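Local coordinates for protein epoxide hydrolase (Aspergillus niger, PDB 3G0I) that probably hydrolyses epoxides to diols, as an alpha/beta-hydrolase-fold epoxide hydrolase with its active site between the core domain and a helical lid, at residues 30-35 with 266-271; 162-167 with 312-317; 185-190 with 208-213; 237-242 with 346-351. All blocks are in the same frame, centred on the assembly; numbering follows the deposited sequence.

Contact 1: 30-35 with 266-271; sequences KTLVRL and SSPIAL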
# COMPACT_ATOMS: atom_id res chain seq x y z
N LYS A 30 21.22 7.29 -10.44
CA LYS A 30 22.03 7.89 -9.38
C LYS A 30 21.53 9.28 -8.96
O LYS A 30 21.44 9.56 -7.78
CB LYS A 30 23.52 7.92 -9.77
CG LYS A 30 24.41 8.53 -8.70
CD LYS A 30 25.86 8.07 -8.80
CE LYS A 30 26.69 8.69 -7.67
NZ LYS A 30 28.09 8.15 -7.61
N THR A 31 21.23 10.13 -9.95
CA THR A 31 20.68 11.46 -9.71
C THR A 31 19.38 11.39 -8.91
O THR A 31 19.22 12.12 -7.93
CB THR A 31 20.44 12.23 -11.04
OG1 THR A 31 21.69 12.48 -11.68
CG2 THR A 31 19.73 13.58 -10.80
N LEU A 32 18.46 10.52 -9.33
CA LEU A 32 17.18 10.36 -8.63
C LEU A 32 17.34 9.75 -7.23
O LEU A 32 16.61 10.10 -6.32
CB LEU A 32 16.17 9.56 -9.46
CG LEU A 32 15.59 10.18 -10.74
CD1 LEU A 32 14.24 9.55 -11.02
CD2 LEU A 32 15.45 11.69 -10.67
N VAL A 33 18.31 8.85 -7.07
CA VAL A 33 18.67 8.38 -5.73
C VAL A 33 19.13 9.56 -4.86
O VAL A 33 18.67 9.72 -3.72
CB VAL A 33 19.79 7.29 -5.76
CG1 VAL A 33 20.23 6.94 -4.34
CG2 VAL A 33 19.33 6.03 -6.51
N ARG A 34 20.02 10.39 -5.41
CA ARG A 34 20.58 11.52 -4.67
C ARG A 34 19.51 12.55 -4.28
O ARG A 34 19.54 13.06 -3.16
CB ARG A 34 21.68 12.21 -5.48
CG ARG A 34 22.57 13.16 -4.65
CD ARG A 34 23.63 13.86 -5.50
NE ARG A 34 24.30 12.92 -6.40
CZ ARG A 34 24.16 12.90 -7.73
NH1 ARG A 34 23.37 13.79 -8.33
NH2 ARG A 34 24.80 12.00 -8.45
N LEU A 35 18.59 12.84 -5.19
CA LEU A 35 17.56 13.86 -4.96
C LEU A 35 16.45 13.41 -4.01
O LEU A 35 15.79 14.24 -3.39
CB LEU A 35 16.93 14.32 -6.28
CG LEU A 35 17.72 15.30 -7.14
CD1 LEU A 35 16.86 15.69 -8.33
CD2 LEU A 35 18.16 16.55 -6.36
N SER A 266 8.01 6.76 -9.37
CA SER A 266 8.40 8.17 -9.23
C SER A 266 9.82 8.36 -8.71
O SER A 266 10.50 9.32 -9.08
CB SER A 266 7.41 8.93 -8.34
OG SER A 266 7.38 8.40 -7.02
N SER A 267 10.26 7.44 -7.85
CA SER A 267 11.57 7.52 -7.20
C SER A 267 12.15 6.12 -7.01
O SER A 267 11.42 5.20 -6.66
CB SER A 267 11.43 8.20 -5.83
OG SER A 267 12.59 8.00 -5.05
N PRO A 268 13.46 5.95 -7.25
CA PRO A 268 14.08 4.64 -7.01
C PRO A 268 14.07 4.23 -5.54
O PRO A 268 14.11 3.05 -5.22
CB PRO A 268 15.51 4.80 -7.55
CG PRO A 268 15.74 6.29 -7.60
CD PRO A 268 14.42 6.94 -7.78
N ILE A 269 14.00 5.23 -4.65
CA ILE A 269 13.95 5.00 -3.21
C ILE A 269 12.56 4.52 -2.77
O ILE A 269 12.45 3.68 -1.88
CB ILE A 269 14.43 6.28 -2.45
CG1 ILE A 269 15.97 6.46 -2.61
CG2 ILE A 269 14.02 6.27 -0.97
CD1 ILE A 269 16.86 5.38 -1.93
N ALA A 270 11.50 5.03 -3.40
CA ALA A 270 10.16 4.44 -3.22
C ALA A 270 10.17 2.94 -3.52
O ALA A 270 9.73 2.12 -2.70
CB ALA A 270 9.14 5.15 -4.09
N LEU A 271 10.70 2.59 -4.70
CA LEU A 271 10.78 1.19 -5.14
C LEU A 271 11.60 0.32 -4.19
O LEU A 271 11.18 -0.78 -3.81
CB LEU A 271 11.36 1.12 -6.57
CG LEU A 271 11.31 -0.25 -7.29
CD1 LEU A 271 9.86 -0.70 -7.54
CD2 LEU A 271 12.08 -0.21 -8.59
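Leu32 and Val33, neighbours on helix 23-35, press together on the ring of Pro268, the first residue of helix 268-281. The backbones come closest at the same place, and the side-chain contacts across it are apolar. Leu32 starts the contact at its base: CB lies 3.6 Å from Pro268 CD and 3.8 Å from Pro268 CG. Its CG sits beside the backbone N (chi1 -68°), carrying the branched end on past the proline instead of over it. Of the two methyls, Leu32 CD1 makes the contact, reaching Pro268 CD at 4.2 Å and lying at the same range from the carbonyl oxygen of Ser266. Side chain and ring meet at about a right angle. Val33 takes the next part of the ring. Its CG2 stands 3.8 Å from Pro268 CG, which also lies 3.7 Å from the backbone atom Val33 N, so the proline CG fits against backbone and side chain together. The other methyl of Val33, CG1, approaches CD1 of Ile269 more loosely, at 4.4 Å. The turn that presents Pro268 is held by an N-cap: Ser267 OG accepts from Ile269 N. Trp300 of helix 289-301 touches both Leu32 and Pro268, while helix 56-68 packs alongside with Leu67 on Val33, Trp66 on Pro268 and Arg63 on Ile269. The contact thus joins a helix of the N-terminal region to the helical part of the chain near the dimer interface, where Ser266 packs on Ala270 of the second subunit.

Contact 2: 162-167 with 312-317; sequences FGLMDN and YRETTP. With VPR (2-propylpentanamide), chain C.
At the rim of the active site, the start of helix 164-177 meets the short helix 312-315 through a bond from Leu164 N to Glu314 OE1, next to the predicted proton donor Tyr312. Gly163 is the N-cap residue of the longer helix, and the carboxylate takes the Leu164 N-H in the first turn. The Leu164 N to Glu314 OE1 distance is 2.7 Å and the bond is nearly straight at 168°, but the N-H comes from above the carboxylate plane, 35° out of it. A water donates to the same oxygen and accepts from Met165 N, so OE1 serves two successive N-H groups, one directly and one through solvent. Negative charge here would be expected to suit the positive end of the helix dipole. Asp166 turns back to Gly163 N with OD2 on its anti lone pair, 2.8 Å away; this is one half of a capping box, as Gly163 has no side chain to return the other bond. Beside this polar patch, Leu164 CD1 lies 3.8 Å from Thr315 CG2, the two side chains crossing at about a right angle. Thr315 CG2 also comes within 3.9 Å of C5 of the bound 2-propylpentanamide. Tyr312 OH donates to the amide oxygen of this ligand in a bond so short that its exact length is doubtful. Helix 191-202 backs Leu164 with Ile191, Phe194 and Leu198, helix 248-255 covers Tyr312, and Arg313 pairs with Asp161 and with Glu44 of the second subunit.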
# COMPACT_ATOMS: atom_id res chain seq x y z
N PHE A 162 -5.26 -8.99 -18.63
CA PHE A 162 -4.29 -10.08 -18.77
C PHE A 162 -4.20 -10.74 -17.40
O PHE A 162 -4.12 -10.06 -16.38
CB PHE A 162 -2.93 -9.51 -19.22
CG PHE A 162 -2.04 -10.48 -19.97
CD1 PHE A 162 -2.22 -10.72 -21.33
CD2 PHE A 162 -0.99 -11.12 -19.32
CE1 PHE A 162 -1.39 -11.59 -22.04
CE2 PHE A 162 -0.14 -12.00 -20.01
CZ PHE A 162 -0.35 -12.23 -21.38
N GLY A 163 -4.26 -12.07 -17.37
CA GLY A 163 -4.22 -12.78 -16.09
C GLY A 163 -3.31 -14.00 -16.07
O GLY A 163 -2.45 -14.16 -16.94
N LEU A 164 -3.53 -14.86 -15.08
CA LEU A 164 -2.72 -16.06 -14.87
C LEU A 164 -2.79 -17.04 -16.04
O LEU A 164 -1.76 -17.57 -16.47
CB LEU A 164 -3.11 -16.75 -13.55
CG LEU A 164 -2.75 -16.02 -12.25
CD1 LEU A 164 -3.48 -16.65 -11.09
CD2 LEU A 164 -1.24 -16.04 -12.00
N MET A 165 -3.99 -17.26 -16.57
CA MET A 165 -4.16 -18.16 -17.72
C MET A 165 -3.47 -17.64 -18.98
O MET A 165 -2.95 -18.42 -19.78
CB MET A 165 -5.64 -18.45 -18.00
CG MET A 165 -5.86 -19.47 -19.12
SD MET A 165 -5.39 -21.14 -18.64
CE MET A 165 -6.74 -21.57 -17.56
N ASP A 166 -3.46 -16.32 -19.15
CA ASP A 166 -2.72 -15.69 -20.25
C ASP A 166 -1.21 -15.91 -20.07
O ASP A 166 -0.51 -16.22 -21.04
CB ASP A 166 -3.04 -14.20 -20.34
CG ASP A 166 -4.53 -13.92 -20.57
OD1 ASP A 166 -5.14 -14.54 -21.47
OD2 ASP A 166 -5.09 -13.08 -19.85
N ASN A 167 -0.72 -15.76 -18.85
CA ASN A 167 0.67 -16.09 -18.54
C ASN A 167 1.01 -17.55 -18.84
O ASN A 167 2.02 -17.84 -19.49
CB ASN A 167 1.00 -15.74 -17.08
CG ASN A 167 1.31 -14.27 -16.89
OD1 ASN A 167 2.48 -13.89 -16.84
ND2 ASN A 167 0.27 -13.43 -16.77
N TYR A 312 -2.04 -9.77 -9.63
CA TYR A 312 -2.47 -9.63 -8.21
C TYR A 312 -3.99 -9.58 -8.04
O TYR A 312 -4.53 -10.05 -7.03
CB TYR A 312 -1.76 -8.44 -7.53
CG TYR A 312 -0.39 -8.83 -7.01
CD1 TYR A 312 0.75 -8.68 -7.80
CD2 TYR A 312 -0.24 -9.40 -5.74
CE1 TYR A 312 2.02 -9.08 -7.34
CE2 TYR A 312 1.03 -9.79 -5.27
CZ TYR A 312 2.14 -9.63 -6.07
OH TYR A 312 3.37 -10.01 -5.62
N ARG A 313 -4.69 -9.04 -9.03
CA ARG A 313 -6.14 -9.06 -8.95
C ARG A 313 -6.73 -10.46 -9.17
O ARG A 313 -7.91 -10.68 -8.87
CB ARG A 313 -6.79 -7.98 -9.82
CG ARG A 313 -6.38 -7.95 -11.25
CD ARG A 313 -6.68 -6.58 -11.85
NE ARG A 313 -6.31 -6.59 -13.27
CZ ARG A 313 -5.23 -6.01 -13.77
NH1 ARG A 313 -4.39 -5.32 -12.99
NH2 ARG A 313 -5.00 -6.09 -15.08
N GLU A 314 -5.90 -11.40 -9.63
CA GLU A 314 -6.29 -12.83 -9.64
C GLU A 314 -5.70 -13.65 -8.49
O GLU A 314 -6.37 -14.54 -7.97
CB GLU A 314 -5.97 -13.49 -10.99
CG GLU A 314 -6.79 -12.91 -12.15
CD GLU A 314 -6.74 -13.74 -13.43
OE1 GLU A 314 -5.78 -14.52 -13.61
OE2 GLU A 314 -7.67 -13.60 -14.25
N THR A 315 -4.46 -13.37 -8.09
CA THR A 315 -3.81 -14.16 -7.02
C THR A 315 -4.30 -13.73 -5.63
O THR A 315 -4.38 -14.55 -4.71
CB THR A 315 -2.28 -14.06 -7.06
OG1 THR A 315 -1.88 -12.69 -6.94
CG2 THR A 315 -1.72 -14.66 -8.35
N THR A 316 -4.62 -12.44 -5.50
CA THR A 316 -5.07 -11.88 -4.23
C THR A 316 -6.33 -11.06 -4.50
O THR A 316 -6.29 -9.83 -4.46
CB THR A 316 -3.98 -11.00 -3.53
OG1 THR A 316 -3.55 -9.98 -4.43
CG2 THR A 316 -2.76 -11.83 -3.13
N PRO A 317 -7.45 -11.74 -4.77
CA PRO A 317 -8.68 -11.02 -5.09
C PRO A 317 -9.35 -10.52 -3.81
O PRO A 317 -10.12 -9.56 -3.86
CB PRO A 317 -9.54 -12.09 -5.76
CG PRO A 317 -9.14 -13.35 -5.06
CD PRO A 317 -7.67 -13.21 -4.75
C5 VPR C . 1.26 -14.80 -5.89
C4 VPR C . 1.21 -13.94 -4.66
C3 VPR C . 2.21 -14.54 -3.68
C2 VPR C . 2.85 -13.50 -2.76
C3A VPR C . 3.81 -14.13 -1.76
C4A VPR C . 3.15 -15.27 -0.98
C5A VPR C . 4.06 -16.47 -1.02
C1 VPR C . 3.56 -12.43 -3.55
N VPR C . 4.55 -12.70 -4.26
O VPR C . 3.10 -11.19 -3.47
O HOH W 1 -6.55 -16.28 -15.48

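Contact 3: 185-190 with 208-213; sequences IIQGGD and AVHLNL. With VPR (2-propylpentanamide), chain C.
Ile186 and Val209, Gln187 and His210, Gly188 and Leu211 face one another on adjacent parallel strands, bonded closely through the middle. Ile186 N reaches Ala208 O, His210 N reaches Ile186 O at 2.9 Å, Gly188 N reaches His210 O and Asn212 N reaches Gly188 O. On the face shared by Gln187 and His210, the glutamine bends at chi2 (-64°) to bring OE1 between two donors. His210 ND1, 3.1 Å from Gln187 OE1, and Asn212 ND2, 3.0 Å from it, both lie in its carbonyl plane on lone pairs, and OE1 meets the imidazole at its edge. His210 NE2 is hydrogen-bonded to Ser341 OG, so both ring nitrogens are engaged. The strands belong to a beta-alpha-beta unit with helix 191-202 as the crossover, and Gly188 and Asp190 fit a GxDxG nucleophile elbow completed by Gly192: Asp190, the predicted nucleophile, has the strained phi/psi of 53°/-138°. Beyond Asn212 N the pairing gives way. Water 2 accepts from Gln187 NE2 and Asn212 ND2, beside partly exposed Gly189, and the end is apolar, Leu213 CD2 lying 3.5 Å from Asp190 CA. Leu213 CD1 also approaches C5A of 2-propylpentanamide, whose nitrogen appears to donate to Asp190 OD1, less surely placed.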
# COMPACT_ATOMS: atom_id res chain seq x y z
N ILE A 185 8.49 -30.23 -18.32
CA ILE A 185 8.21 -30.18 -16.89
C ILE A 185 8.28 -28.71 -16.46
O ILE A 185 9.01 -27.93 -17.06
CB ILE A 185 9.20 -31.10 -16.12
CG1 ILE A 185 9.00 -32.55 -16.56
CG2 ILE A 185 9.04 -30.97 -14.60
CD1 ILE A 185 9.82 -33.58 -15.78
N ILE A 186 7.49 -28.34 -15.44
CA ILE A 186 7.53 -26.98 -14.88
C ILE A 186 8.09 -26.98 -13.45
O ILE A 186 7.74 -27.84 -12.63
CB ILE A 186 6.12 -26.30 -14.90
CG1 ILE A 186 5.63 -26.07 -16.35
CG2 ILE A 186 6.08 -24.98 -14.08
CD1 ILE A 186 6.47 -25.08 -17.17
N GLN A 187 8.97 -26.02 -13.16
CA GLN A 187 9.32 -25.72 -11.76
C GLN A 187 8.77 -24.34 -11.45
O GLN A 187 9.02 -23.37 -12.19
CB GLN A 187 10.84 -25.78 -11.52
CG GLN A 187 11.25 -26.00 -10.03
CD GLN A 187 10.85 -24.87 -9.09
OE1 GLN A 187 10.12 -25.08 -8.12
NE2 GLN A 187 11.33 -23.67 -9.37
N GLY A 188 7.99 -24.23 -10.38
CA GLY A 188 7.35 -22.95 -10.08
C GLY A 188 7.28 -22.61 -8.61
O GLY A 188 6.91 -23.45 -7.78
N GLY A 189 7.63 -21.37 -8.29
CA GLY A 189 7.41 -20.78 -6.97
C GLY A 189 6.68 -19.47 -7.13
O GLY A 189 6.56 -18.95 -8.25
N ASP A 190 6.17 -18.92 -6.03
CA ASP A 190 5.52 -17.61 -6.06
C ASP A 190 4.41 -17.57 -7.14
O ASP A 190 3.67 -18.54 -7.29
CB ASP A 190 6.57 -16.51 -6.29
CG ASP A 190 6.08 -15.14 -5.88
OD1 ASP A 190 6.06 -14.88 -4.67
OD2 ASP A 190 5.73 -14.32 -6.76
N ALA A 208 4.44 -32.74 -16.02
CA ALA A 208 4.71 -32.83 -14.59
C ALA A 208 5.00 -31.44 -14.04
O ALA A 208 5.53 -30.58 -14.75
CB ALA A 208 5.89 -33.75 -14.32
N VAL A 209 4.67 -31.22 -12.77
CA VAL A 209 4.87 -29.93 -12.12
C VAL A 209 5.49 -30.10 -10.74
O VAL A 209 4.98 -30.84 -9.89
CB VAL A 209 3.54 -29.12 -12.02
CG1 VAL A 209 3.78 -27.76 -11.41
CG2 VAL A 209 2.89 -28.95 -13.39
N HIS A 210 6.61 -29.41 -10.52
CA HIS A 210 7.22 -29.28 -9.20
C HIS A 210 7.01 -27.84 -8.71
O HIS A 210 7.30 -26.88 -9.43
CB HIS A 210 8.72 -29.61 -9.26
CG HIS A 210 9.44 -29.40 -7.97
ND1 HIS A 210 9.93 -28.16 -7.58
CD2 HIS A 210 9.75 -30.25 -6.96
CE1 HIS A 210 10.50 -28.27 -6.39
NE2 HIS A 210 10.41 -29.52 -6.00
N LEU A 211 6.52 -27.71 -7.47
CA LEU A 211 6.29 -26.41 -6.85
C LEU A 211 7.04 -26.26 -5.53
O LEU A 211 7.28 -27.24 -4.82
CB LEU A 211 4.79 -26.18 -6.61
CG LEU A 211 3.80 -26.30 -7.80
CD1 LEU A 211 2.38 -26.02 -7.34
CD2 LEU A 211 4.19 -25.37 -8.96
N ASN A 212 7.39 -25.02 -5.21
CA ASN A 212 7.86 -24.70 -3.87
C ASN A 212 6.94 -23.68 -3.18
O ASN A 212 7.34 -23.02 -2.21
CB ASN A 212 9.34 -24.29 -3.87
CG ASN A 212 9.59 -22.99 -4.62
OD1 ASN A 212 9.77 -21.93 -4.01
ND2 ASN A 212 9.60 -23.06 -5.95
N LEU A 213 5.71 -23.56 -3.68
CA LEU A 213 4.65 -22.78 -3.02
C LEU A 213 3.29 -23.43 -3.29
O LEU A 213 2.99 -23.76 -4.43
CB LEU A 213 4.63 -21.32 -3.50
CG LEU A 213 3.54 -20.42 -2.88
CD1 LEU A 213 3.79 -20.18 -1.39
CD2 LEU A 213 3.42 -19.09 -3.62
C5 VPR C . 1.26 -14.80 -5.89
C4 VPR C . 1.21 -13.94 -4.66
C3 VPR C . 2.21 -14.54 -3.68
C2 VPR C . 2.85 -13.50 -2.76
C3A VPR C . 3.81 -14.13 -1.76
C4A VPR C . 3.15 -15.27 -0.98
C5A VPR C . 4.06 -16.47 -1.02
C1 VPR C . 3.56 -12.43 -3.55
N VPR C . 4.55 -12.70 -4.26
O VPR C . 3.10 -11.19 -3.47
O HOH W 2 11.24 -21.60 -7.57

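Contact 4: 237-242 with 346-351; sequences ARMEKF and DLCPVP. With VPR (2-propylpentanamide), chain C.
Residues 237-242 of helix 230-245 run beside an irregular loop, and the two backbones approach most closely at Met239 and Cys348, whose CA atoms are 4.7 Å apart. There Met239 CA points its hydrogen at Leu347 O, a CA-H...O contact of 3.6 Å. Beyond Cys348 the loop folds through an inverse gamma turn centred on Pro349. Phe242 and Leu347 form the end nearest the active site. Leu347 CB stands over the ring face, 3.8 Å from the centroid and only 6° off the ring normal, a CH-pi contact, while Leu347 CD2 comes down beside Phe242 CD1 at 3.6 Å. The sulfur of Cys348 approaches obliquely, its SG 5.2 Å from the centroid of the Phe242 ring. Met239 occupies the middle. With CG anti to the backbone N (chi1 178°), its chain extends along the loop and turns only at its end, putting Met239 SD 3.7 Å from Cys348 CB and Met239 CE 3.7 Å from Val350 CG1. At the outer edge, Arg238 NH2 passes Pro349 CG at 3.6 Å and donates to Pro344 O; water 3 accepts from Arg238 NE and may donate to Asp346 O. Leu347 CD1 and Phe242 CZ also lie near the propyl arm of 2-propylpentanamide. Asp346 OD1, bonded to Leu347 N, accepts from His372 ND1, an arrangement consistent with the acid-histidine pair of an alpha/beta-hydrolase triad. Apolar packing from helix 230-245 thus flanks the loop that carries this acid, with water 3 possibly linking Arg238 to it at the exposed edge.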
# COMPACT_ATOMS: atom_id res chain seq x y z
N ALA A 237 -0.09 -21.13 11.65
CA ALA A 237 -0.06 -19.89 12.43
C ALA A 237 0.77 -18.79 11.77
O ALA A 237 0.39 -17.62 11.81
CB ALA A 237 0.45 -20.17 13.84
N ARG A 238 1.92 -19.17 11.20
CA ARG A 238 2.76 -18.23 10.46
C ARG A 238 2.01 -17.77 9.21
O ARG A 238 2.02 -16.58 8.89
CB ARG A 238 4.11 -18.85 10.08
CG ARG A 238 5.02 -19.14 11.28
CD ARG A 238 6.49 -19.40 10.90
NE ARG A 238 6.71 -20.45 9.90
CZ ARG A 238 6.82 -21.76 10.17
NH1 ARG A 238 6.71 -22.22 11.41
NH2 ARG A 238 7.03 -22.61 9.18
N MET A 239 1.35 -18.71 8.53
CA MET A 239 0.59 -18.34 7.34
C MET A 239 -0.55 -17.37 7.66
O MET A 239 -0.78 -16.41 6.91
CB MET A 239 0.05 -19.56 6.60
CG MET A 239 -0.79 -19.20 5.39
SD MET A 239 -1.35 -20.60 4.40
CE MET A 239 -2.44 -21.42 5.57
N GLU A 240 -1.26 -17.61 8.77
CA GLU A 240 -2.38 -16.76 9.14
C GLU A 240 -1.91 -15.35 9.48
O GLU A 240 -2.60 -14.39 9.16
CB GLU A 240 -3.21 -17.36 10.29
CG GLU A 240 -4.72 -17.33 10.01
CD GLU A 240 -5.40 -15.98 10.30
OE1 GLU A 240 -5.26 -15.44 11.42
OE2 GLU A 240 -6.13 -15.48 9.40
N LYS A 241 -0.76 -15.23 10.13
CA LYS A 241 -0.18 -13.91 10.40
C LYS A 241 0.22 -13.21 9.10
O LYS A 241 0.02 -12.01 8.96
CB LYS A 241 1.01 -13.98 11.35
CG LYS A 241 1.28 -12.62 11.99
CD LYS A 241 2.74 -12.33 12.22
CE LYS A 241 2.88 -10.94 12.82
NZ LYS A 241 4.15 -10.83 13.57
N PHE A 242 0.78 -13.97 8.15
CA PHE A 242 1.06 -13.40 6.84
C PHE A 242 -0.22 -12.91 6.16
O PHE A 242 -0.24 -11.81 5.61
CB PHE A 242 1.80 -14.39 5.92
CG PHE A 242 1.99 -13.88 4.52
CD1 PHE A 242 2.90 -12.86 4.26
CD2 PHE A 242 1.23 -14.38 3.47
CE1 PHE A 242 3.06 -12.35 2.96
CE2 PHE A 242 1.39 -13.88 2.18
CZ PHE A 242 2.31 -12.87 1.93
N ASP A 346 9.24 -19.80 3.83
CA ASP A 346 8.33 -19.29 2.83
C ASP A 346 7.04 -18.92 3.58
O ASP A 346 6.85 -19.32 4.74
CB ASP A 346 8.07 -20.31 1.70
CG ASP A 346 7.64 -19.64 0.39
OD1 ASP A 346 7.23 -18.46 0.41
OD2 ASP A 346 7.73 -20.28 -0.68
N LEU A 347 6.16 -18.16 2.93
CA LEU A 347 5.11 -17.43 3.65
C LEU A 347 3.83 -18.19 3.94
O LEU A 347 3.06 -17.79 4.82
CB LEU A 347 4.80 -16.12 2.92
CG LEU A 347 6.10 -15.33 2.88
CD1 LEU A 347 6.25 -14.63 1.55
CD2 LEU A 347 6.19 -14.38 4.07
N CYS A 348 3.61 -19.29 3.21
CA CYS A 348 2.39 -20.09 3.35
C CYS A 348 2.73 -21.56 3.64
O CYS A 348 2.41 -22.44 2.83
CB CYS A 348 1.53 -19.95 2.09
SG CYS A 348 1.04 -18.24 1.78
N PRO A 349 3.37 -21.83 4.80
CA PRO A 349 3.83 -23.19 5.08
C PRO A 349 2.67 -24.11 5.46
O PRO A 349 2.38 -24.30 6.64
CB PRO A 349 4.81 -23.01 6.26
CG PRO A 349 4.53 -21.67 6.84
CD PRO A 349 3.62 -20.90 5.92
N VAL A 350 2.01 -24.65 4.45
CA VAL A 350 0.92 -25.60 4.63
C VAL A 350 1.48 -27.02 4.76
O VAL A 350 2.56 -27.31 4.23
CB VAL A 350 -0.10 -25.51 3.47
CG1 VAL A 350 -0.96 -24.24 3.61
CG2 VAL A 350 0.59 -25.56 2.11
N PRO A 351 0.76 -27.91 5.46
CA PRO A 351 1.23 -29.28 5.65
C PRO A 351 1.09 -30.14 4.39
O PRO A 351 0.27 -29.83 3.53
CB PRO A 351 0.31 -29.81 6.75
CG PRO A 351 -0.94 -29.05 6.59
CD PRO A 351 -0.53 -27.68 6.14
C5 VPR C . 1.26 -14.80 -5.89
C4 VPR C . 1.21 -13.94 -4.66
C3 VPR C . 2.21 -14.54 -3.68
C2 VPR C . 2.85 -13.50 -2.76
C3A VPR C . 3.81 -14.13 -1.76
C4A VPR C . 3.15 -15.27 -0.98
C5A VPR C . 4.06 -16.47 -1.02
C1 VPR C . 3.56 -12.43 -3.55
N VPR C . 4.55 -12.70 -4.26
O VPR C . 3.10 -11.19 -3.47
O HOH W 3 6.70 -18.66 7.40
O HOH W 4 4.58 -17.10 6.95

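How the contacts relate
From the N terminus, helix 23-35 opens a loop that contact 1 closes at 266-271, joining the N-terminal region to the helical part. Within that span segment 162-167 opens contact 2, closed at 312-317, so contacts 1 and 2 cross. Contact 3 opens and closes between residues 185 and 213, inside the spans of both, and is a strand pairing of the central sheet. Segment 237-242 then begins contact 4, which crosses contacts 1 and 2 and ends in the loop after strand 337-342. Contacts 2, 3 and 4 all touch the bound amide, and contacts 3 and 4 touch each other at Asp346 and Cys348. Contact 1 lies apart, its centre about 35 Å from that of contact 3.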